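PDB 4ZQU: CdiI toxin from Salmonella enterica subsp. enterica serovar Rubislaw str. ATCC 10717, which neutralizes its cognate CdiA toxin, serving as the immunity protein of a contact-dependent growth inhibition system. Local coordinates for residues T23-V37 / K55-A67. Numbering follows the deposited sequence.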
ATOM      1  N   THR B  23       9.262  -4.127  11.937  1.00 30.39           N
ATOM      2  CA  THR B  23       8.366  -5.251  11.718  1.00 27.61           C
ATOM      3  C   THR B  23       7.063  -4.789  11.069  1.00 26.19           C
ATOM      4  O   THR B  23       6.418  -3.858  11.548  1.00 27.59           O
ATOM      5  CB  THR B  23       8.037  -5.972  13.038  1.00 27.60           C
ATOM      6  OG1 THR B  23       9.222  -6.575  13.568  1.00 28.74           O
ATOM      7  CG2 THR B  23       6.989  -7.043  12.814  1.00 26.40           C
ATOM      8  N   TYR B  24       6.694  -5.431   9.966  1.00 24.94           N
ATOM      9  CA  TYR B  24       5.386  -5.231   9.354  1.00 24.23           C
ATOM     10  C   TYR B  24       4.552  -6.486   9.534  1.00 25.22           C
ATOM     11  O   TYR B  24       5.089  -7.588   9.614  1.00 21.05           O
ATOM     12  CB  TYR B  24       5.504  -4.898   7.867  1.00 23.47           C
ATOM     13  CG  TYR B  24       5.664  -3.430   7.561  1.00 24.35           C
ATOM     14  CD1 TYR B  24       6.263  -2.570   8.468  1.00 26.35           C
ATOM     15  CD2 TYR B  24       5.207  -2.902   6.361  1.00 24.68           C
ATOM     16  CE1 TYR B  24       6.405  -1.224   8.185  1.00 27.10           C
ATOM     17  CE2 TYR B  24       5.337  -1.562   6.072  1.00 24.70           C
ATOM     18  CZ  TYR B  24       5.940  -0.728   6.985  1.00 26.35           C
ATOM     19  OH  TYR B  24       6.080   0.609   6.697  1.00 28.27           O
ATOM     20  N   SER B  25       3.237  -6.319   9.594  1.00 25.67           N
ATOM     21  CA  SER B  25       2.348  -7.450   9.795  1.00 24.55           C
ATOM     22  C   SER B  25       1.128  -7.340   8.903  1.00 23.20           C
ATOM     23  O   SER B  25       0.746  -6.246   8.496  1.00 24.15           O
ATOM     24  CB  SER B  25       1.920  -7.542  11.260  1.00 26.22           C
ATOM     25  OG  SER B  25       3.038  -7.739  12.106  1.00 28.04           O
ATOM     26  N   GLY B  26       0.516  -8.476   8.596  1.00 23.01           N
ATOM     27  CA  GLY B  26      -0.698  -8.468   7.809  1.00 23.27           C
ATOM     28  C   GLY B  26      -1.108  -9.817   7.262  1.00 24.79           C
ATOM     29  O   GLY B  26      -0.974 -10.845   7.921  1.00 28.22           O
ATOM     30  N   TYR B  27      -1.606  -9.796   6.033  1.00 23.41           N
ATOM     31  CA  TYR B  27      -2.201 -10.960   5.402  1.00 21.65           C
ATOM     32  C   TYR B  27      -1.923 -10.873   3.914  1.00 28.88           C
ATOM     33  O   TYR B  27      -1.136 -11.641   3.365  1.00 29.17           O
ATOM     34  CB  TYR B  27      -3.700 -10.997   5.680  1.00 22.27           C
ATOM     35  CG  TYR B  27      -4.410 -12.264   5.264  1.00 25.96           C
ATOM     36  CD1 TYR B  27      -4.389 -13.390   6.072  1.00 26.85           C
ATOM     37  CD2 TYR B  27      -5.130 -12.322   4.077  1.00 27.35           C
ATOM     38  CE1 TYR B  27      -5.052 -14.543   5.705  1.00 28.63           C
ATOM     39  CE2 TYR B  27      -5.794 -13.474   3.700  1.00 27.38           C
ATOM     40  CZ  TYR B  27      -5.753 -14.581   4.517  1.00 29.61           C
ATOM     41  OH  TYR B  27      -6.414 -15.731   4.146  1.00 32.59           O
ATOM     42  N   ARG B  28      -2.582  -9.920   3.266  1.00 31.44           N
ATOM     43  CA  ARG B  28      -2.240  -9.548   1.903  1.00 31.82           C
ATOM     44  C   ARG B  28      -1.382  -8.290   1.959  1.00 32.66           C
ATOM     45  O   ARG B  28      -0.192  -8.326   1.644  1.00 34.17           O
ATOM     46  CB  ARG B  28      -3.496  -9.335   1.058  1.00 31.42           C
ATOM     47  CG  ARG B  28      -4.215 -10.634   0.724  1.00 33.11           C
ATOM     48  CD  ARG B  28      -5.323 -10.429  -0.291  1.00 34.50           C
ATOM     49  NE  ARG B  28      -5.860 -11.700  -0.778  1.00 34.87           N
ATOM     50  CZ  ARG B  28      -5.490 -12.288  -1.913  1.00 33.23           C
ATOM     51  NH1 ARG B  28      -4.582 -11.723  -2.697  1.00 31.48           N
ATOM     52  NH2 ARG B  28      -6.035 -13.444  -2.270  1.00 34.68           N
ATOM     53  N   SER B  29      -1.985  -7.183   2.378  1.00 30.25           N
ATOM     54  CA  SER B  29      -1.219  -5.982   2.686  1.00 27.59           C
ATOM     55  C   SER B  29      -0.425  -6.205   3.968  1.00 27.30           C
ATOM     56  O   SER B  29      -0.787  -7.045   4.793  1.00 27.42           O
ATOM     57  CB  SER B  29      -2.137  -4.767   2.834  1.00 27.09           C
ATOM     58  OG  SER B  29      -3.007  -4.916   3.943  1.00 26.44           O
ATOM     59  N   ASN B  30       0.662  -5.463   4.129  1.00 27.30           N
ATOM     60  CA  ASN B  30       1.432  -5.505   5.366  1.00 28.50           C
ATOM     61  C   ASN B  30       1.800  -4.095   5.801  1.00 28.85           C
ATOM     62  O   ASN B  30       2.087  -3.234   4.969  1.00 29.34           O
ATOM     63  CB  ASN B  30       2.683  -6.367   5.198  1.00 29.28           C
ATOM     64  CG  ASN B  30       3.589  -5.872   4.089  1.00 29.44           C
ATOM     65  OD1 ASN B  30       4.562  -5.161   4.337  1.00 31.24           O
ATOM     66  ND2 ASN B  30       3.273  -6.249   2.855  1.00 27.36           N
ATOM     67  N   GLN B  31       1.782  -3.851   7.105  1.00 29.03           N
ATOM     68  CA  GLN B  31       1.966  -2.497   7.606  1.00 28.34           C
ATOM     69  C   GLN B  31       2.678  -2.450   8.951  1.00 29.50           C
ATOM     70  O   GLN B  31       2.756  -3.454   9.660  1.00 31.54           O
ATOM     71  CB  GLN B  31       0.614  -1.800   7.720  1.00 29.20           C
ATOM     72  CG  GLN B  31      -0.352  -2.475   8.674  1.00 29.74           C
ATOM     73  CD  GLN B  31      -1.735  -1.868   8.608  1.00 30.46           C
ATOM     74  OE1 GLN B  31      -2.044  -0.920   9.328  1.00 29.62           O
ATOM     75  NE2 GLN B  31      -2.576  -2.409   7.733  1.00 31.41           N
ATOM     76  N   LEU B  32       3.185  -1.265   9.287  1.00 27.22           N
ATOM     77  CA  LEU B  32       3.884  -1.026  10.544  1.00 26.50           C
ATOM     78  C   LEU B  32       3.121  -1.587  11.736  1.00 26.06           C
ATOM     79  O   LEU B  32       2.001  -1.162  12.029  1.00 29.15           O
ATOM     80  CB  LEU B  32       4.127   0.473  10.733  1.00 25.62           C
ATOM     81  CG  LEU B  32       4.942   0.888  11.957  1.00 25.32           C
ATOM     82  CD1 LEU B  32       6.351   0.324  11.869  1.00 27.48           C
ATOM     83  CD2 LEU B  32       4.968   2.403  12.089  1.00 24.82           C
ATOM     84  N   ASP B  33       3.733  -2.558  12.403  1.00 23.77           N
ATOM     85  CA  ASP B  33       3.132  -3.220  13.554  1.00 26.00           C
ATOM     86  C   ASP B  33       3.571  -2.545  14.853  1.00 28.81           C
ATOM     87  O   ASP B  33       4.748  -2.587  15.206  1.00 30.32           O
ATOM     88  CB  ASP B  33       3.523  -4.702  13.562  1.00 27.53           C
ATOM     89  CG  ASP B  33       2.725  -5.523  14.558  1.00 28.79           C
ATOM     90  OD1 ASP B  33       2.031  -4.943  15.415  1.00 28.95           O
ATOM     91  OD2 ASP B  33       2.807  -6.766  14.487  1.00 32.27           O
ATOM     92  N   PRO B  34       2.622  -1.926  15.576  1.00 30.40           N
ATOM     93  CA  PRO B  34       2.936  -1.280  16.856  1.00 30.55           C
ATOM     94  C   PRO B  34       3.412  -2.270  17.918  1.00 31.23           C
ATOM     95  O   PRO B  34       3.973  -1.858  18.928  1.00 31.08           O
ATOM     96  CB  PRO B  34       1.602  -0.643  17.265  1.00 29.66           C
ATOM     97  CG  PRO B  34       0.566  -1.416  16.525  1.00 29.45           C
ATOM     98  CD  PRO B  34       1.201  -1.771  15.218  1.00 29.08           C
ATOM     99  N   LEU B  35       3.190  -3.560  17.686  1.00 31.92           N
ATOM    100  CA  LEU B  35       3.645  -4.593  18.607  1.00 30.52           C
ATOM    101  C   LEU B  35       4.943  -5.222  18.113  1.00 31.82           C
ATOM    102  O   LEU B  35       5.547  -6.047  18.800  1.00 34.22           O
ATOM    103  CB  LEU B  35       2.572  -5.664  18.781  1.00 26.81           C
ATOM    104  CG  LEU B  35       1.173  -5.149  19.115  1.00 26.15           C
ATOM    105  CD1 LEU B  35       0.222  -6.314  19.314  1.00 26.97           C
ATOM    106  CD2 LEU B  35       1.201  -4.253  20.345  1.00 25.82           C
ATOM    107  N   GLY B  36       5.364  -4.828  16.915  1.00 29.04           N
ATOM    108  CA  GLY B  36       6.586  -5.338  16.324  1.00 28.88           C
ATOM    109  C   GLY B  36       7.812  -4.646  16.885  1.00 32.15           C
ATOM    110  O   GLY B  36       7.701  -3.814  17.786  1.00 32.72           O
ATOM    111  N   VAL B  37       8.984  -4.984  16.353  1.00 32.79           N
ATOM    112  CA  VAL B  37      10.230  -4.400  16.838  1.00 34.05           C
ATOM    113  C   VAL B  37      10.912  -3.533  15.783  1.00 35.95           C
ATOM    114  O   VAL B  37      10.699  -3.705  14.579  1.00 37.49           O
ATOM    115  CB  VAL B  37      11.218  -5.486  17.302  1.00 31.97           C
ATOM    116  CG1 VAL B  37      10.596  -6.328  18.396  1.00 30.11           C
ATOM    117  CG2 VAL B  37      11.638  -6.358  16.132  1.00 31.69           C
ATOM    118  N   LYS B  55      15.972 -10.616  10.426  1.00 39.59           N
ATOM    119  CA  LYS B  55      15.365 -11.870  10.860  1.00 41.88           C
ATOM    120  C   LYS B  55      14.605 -11.715  12.176  1.00 41.78           C
ATOM    121  O   LYS B  55      13.524 -12.281  12.348  1.00 40.14           O
ATOM    122  CB  LYS B  55      16.426 -12.964  10.989  1.00 46.17           C
ATOM    123  CG  LYS B  55      16.063 -14.230  10.227  1.00 48.90           C
ATOM    124  CD  LYS B  55      17.067 -15.351  10.444  1.00 53.51           C
ATOM    125  CE  LYS B  55      16.509 -16.684   9.948  1.00 54.44           C
ATOM    126  NZ  LYS B  55      15.289 -16.514   9.101  1.00 52.87           N
ATOM    127  N   ASP B  56      15.172 -10.944  13.100  1.00 43.49           N
ATOM    128  CA  ASP B  56      14.535 -10.699  14.390  1.00 43.80           C
ATOM    129  C   ASP B  56      13.235  -9.918  14.216  1.00 41.86           C
ATOM    130  O   ASP B  56      12.243 -10.184  14.894  1.00 42.62           O
ATOM    131  CB  ASP B  56      15.488  -9.950  15.319  1.00 45.93           C
ATOM    132  CG  ASP B  56      14.876  -9.663  16.672  1.00 48.44           C
ATOM    133  OD1 ASP B  56      14.758 -10.601  17.488  1.00 50.09           O
ATOM    134  OD2 ASP B  56      14.522  -8.493  16.925  1.00 48.82           O
ATOM    135  N   ALA B  57      13.249  -8.956  13.298  1.00 39.96           N
ATOM    136  CA  ALA B  57      12.059  -8.181  12.972  1.00 37.14           C
ATOM    137  C   ALA B  57      10.989  -9.066  12.344  1.00 35.12           C
ATOM    138  O   ALA B  57       9.804  -8.926  12.639  1.00 34.78           O
ATOM    139  CB  ALA B  57      12.414  -7.037  12.040  1.00 36.66           C
ATOM    140  N   LEU B  58      11.420  -9.979  11.477  1.00 34.96           N
ATOM    141  CA  LEU B  58      10.512 -10.911  10.815  1.00 34.00           C
ATOM    142  C   LEU B  58       9.858 -11.858  11.810  1.00 35.10           C
ATOM    143  O   LEU B  58       8.702 -12.248  11.642  1.00 34.87           O
ATOM    144  CB  LEU B  58      11.254 -11.722   9.747  1.00 31.54           C
ATOM    145  CG  LEU B  58      11.548 -11.032   8.417  1.00 28.29           C
ATOM    146  CD1 LEU B  58      12.399 -11.921   7.534  1.00 28.87           C
ATOM    147  CD2 LEU B  58      10.254 -10.691   7.721  1.00 27.70           C
ATOM    148  N   SER B  59      10.605 -12.228  12.844  1.00 35.83           N
ATOM    149  CA  SER B  59      10.111 -13.166  13.839  1.00 37.23           C
ATOM    150  C   SER B  59       8.964 -12.569  14.652  1.00 35.64           C
ATOM    151  O   SER B  59       8.173 -13.298  15.249  1.00 34.46           O
ATOM    152  CB  SER B  59      11.245 -13.603  14.769  1.00 41.49           C
ATOM    153  OG  SER B  59      11.853 -12.486  15.392  1.00 43.58           O
ATOM    154  N   HIS B  60       8.878 -11.242  14.665  1.00 41.17           N
ATOM    155  CA  HIS B  60       7.822 -10.555  15.401  1.00 39.17           C
ATOM    156  C   HIS B  60       6.637 -10.205  14.514  1.00 35.90           C
ATOM    157  O   HIS B  60       5.682  -9.573  14.964  1.00 34.60           O
ATOM    158  CB  HIS B  60       8.368  -9.286  16.055  1.00 39.98           C
ATOM    159  CG  HIS B  60       9.279  -9.554  17.208  1.00 41.19           C
ATOM    160  ND1 HIS B  60      10.575  -9.994  17.047  1.00 43.03           N
ATOM    161  CD2 HIS B  60       9.074  -9.466  18.545  1.00 42.01           C
ATOM    162  CE1 HIS B  60      11.132 -10.155  18.232  1.00 44.97           C
ATOM    163  NE2 HIS B  60      10.246  -9.842  19.157  1.00 44.29           N
ATOM    164  N   SER B  61       6.701 -10.618  13.254  1.00 35.57           N
ATOM    165  CA  SER B  61       5.631 -10.334  12.311  1.00 32.97           C
ATOM    166  C   SER B  61       4.409 -11.192  12.594  1.00 30.74           C
ATOM    167  O   SER B  61       4.529 -12.357  12.977  1.00 30.05           O
ATOM    168  CB  SER B  61       6.109 -10.552  10.875  1.00 34.76           C
ATOM    169  OG  SER B  61       5.092 -10.222   9.947  1.00 32.17           O
ATOM    170  N   ARG B  62       3.233 -10.606  12.403  1.00 29.51           N
ATOM    171  CA  ARG B  62       1.981 -11.305  12.646  1.00 28.66           C
ATOM    172  C   ARG B  62       1.224 -11.592  11.356  1.00 26.05           C
ATOM    173  O   ARG B  62       1.180 -10.765  10.448  1.00 24.94           O
ATOM    174  CB  ARG B  62       1.095 -10.495  13.592  1.00 30.30           C
ATOM    175  CG  ARG B  62       1.604 -10.428  15.015  1.00 29.61           C
ATOM    176  CD  ARG B  62       0.625  -9.684  15.896  1.00 28.51           C
ATOM    177  NE  ARG B  62       0.607  -8.254  15.605  1.00 29.02           N
ATOM    178  CZ  ARG B  62      -0.427  -7.456  15.852  1.00 30.45           C
ATOM    179  NH1 ARG B  62      -1.537  -7.952  16.385  1.00 29.15           N
ATOM    180  NH2 ARG B  62      -0.355  -6.164  15.560  1.00 31.39           N
ATOM    181  N   PHE B  63       0.634 -12.780  11.292  1.00 28.54           N
ATOM    182  CA  PHE B  63      -0.229 -13.175  10.190  1.00 29.18           C
ATOM    183  C   PHE B  63      -1.672 -12.916  10.610  1.00 29.20           C
ATOM    184  O   PHE B  63      -2.303 -13.758  11.246  1.00 31.10           O
ATOM    185  CB  PHE B  63       0.002 -14.643   9.834  1.00 28.30           C
ATOM    186  CG  PHE B  63      -0.686 -15.083   8.582  1.00 27.62           C
ATOM    187  CD1 PHE B  63      -0.505 -14.391   7.399  1.00 28.22           C
ATOM    188  CD2 PHE B  63      -1.494 -16.206   8.581  1.00 29.38           C
ATOM    189  CE1 PHE B  63      -1.133 -14.801   6.241  1.00 29.44           C
ATOM    190  CE2 PHE B  63      -2.124 -16.623   7.425  1.00 30.24           C
ATOM    191  CZ  PHE B  63      -1.943 -15.921   6.253  1.00 29.65           C
ATOM    192  N   VAL B  64      -2.187 -11.745  10.254  1.00 28.72           N
ATOM    193  CA  VAL B  64      -3.360 -11.205  10.929  1.00 29.94           C
ATOM    194  C   VAL B  64      -4.330 -10.493   9.979  1.00 30.65           C
ATOM    195  O   VAL B  64      -3.917  -9.879   8.995  1.00 32.16           O
ATOM    196  CB  VAL B  64      -2.904 -10.241  12.064  1.00 25.90           C
ATOM    197  CG1 VAL B  64      -1.909  -9.219  11.532  1.00 23.17           C
ATOM    198  CG2 VAL B  64      -4.084  -9.563  12.753  1.00 23.17           C
ATOM    199  N   LEU B  65      -5.624 -10.608  10.272  1.00 30.17           N
ATOM    200  CA  LEU B  65      -6.679  -9.900   9.547  1.00 27.51           C
ATOM    201  C   LEU B  65      -7.413  -8.937  10.486  1.00 26.30           C
ATOM    202  O   LEU B  65      -7.292  -9.059  11.703  1.00 25.39           O
ATOM    203  CB  LEU B  65      -7.656 -10.901   8.928  1.00 26.32           C
ATOM    204  CG  LEU B  65      -7.205 -11.508   7.603  1.00 24.14           C
ATOM    205  CD1 LEU B  65      -8.136 -12.631   7.192  1.00 25.25           C
ATOM    206  CD2 LEU B  65      -7.152 -10.430   6.532  1.00 21.37           C
ATOM    207  N   PRO B  66      -8.166  -7.968   9.928  1.00 26.72           N
ATOM    208  CA  PRO B  66      -8.879  -7.018  10.796  1.00 26.20           C
ATOM    209  C   PRO B  66      -9.860  -7.690  11.752  1.00 28.73           C
ATOM    210  O   PRO B  66      -9.892  -7.367  12.941  1.00 27.84           O
ATOM    211  CB  PRO B  66      -9.633  -6.131   9.801  1.00 24.64           C
ATOM    212  CG  PRO B  66      -8.846  -6.214   8.550  1.00 24.23           C
ATOM    213  CD  PRO B  66      -8.292  -7.606   8.504  1.00 24.75           C
ATOM    214  N   ALA B  67     -10.645  -8.622  11.224  1.00 29.73           N
ATOM    215  CA  ALA B  67     -11.678  -9.300  11.993  1.00 29.70           C
ATOM    216  C   ALA B  67     -12.047 -10.600  11.285  1.00 30.74           C
ATOM    217  O   ALA B  67     -11.709 -10.778  10.115  1.00 30.71           O
ATOM    218  CB  ALA B  67     -12.902  -8.395  12.160  1.00 28.99           C
TER
HETATM  219  O   HOH W   1       4.133  -8.000  16.375  1.00 37.94           O
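Residues 55-67, the end of helix 47-59 and the chain that follows it, run alongside strand 19-26, in the same direction, where it forms a beta hairpin with strand 30-41; a single parallel beta bridge, a salt bridge and an aromatic pair join the two segments. At the bridge, Gly-26 N donates to Arg-62 O (3.0 Å) and Gly-26 O accepts from Val-64 N (2.8 Å). Ser-25 OG lies between two partners: it accepts from Arg-62 N and donates to Asp-33 OD2. Arg-62 grips the Asp-33 carboxylate side-on, its chain bent at chi3 (-71°), which brings NE and NH2 to the two carboxylate oxygens. Its NE meets OD2 of Asp-33 on the syn side at 2.9 Å, while its NH2 comes to OD1 of Asp-33 from above the carboxylate plane. Leu-35 N closes an Asx turn on OD1 from the opposite face, so the carboxylate is held by four protein donors, and a water links OD2 to His-60 O. Leu-35 CD1 lies over one guanidinium face, and NH1 of Arg-62 makes a second salt bridge, to Asp-81. Near the turn of the hairpin, the rings of Tyr-27 and Phe-63 are near parallel (21°) but slid apart, with CE1 of Tyr-27 3.4 Å from CZ of Phe-63. Leu-65 CD1 sits over the centre of one Tyr-27 face. Beyond the turn, Asn-30 and Gln-31 pair with a strand of the CdiA-CT toxin chain, carrying the sheet across the interface by beta-augmentation. Toward the helix end, Ser-61 OG donates to Tyr-24 O in the carbonyl plane, and Val-37 CG1 stands 3.5 Å from the centroid of the His-60 ring, over its face. Thr-23 OG1 donates to Ala-57 O at 2.6 Å, sharing this carbonyl with His-60 N.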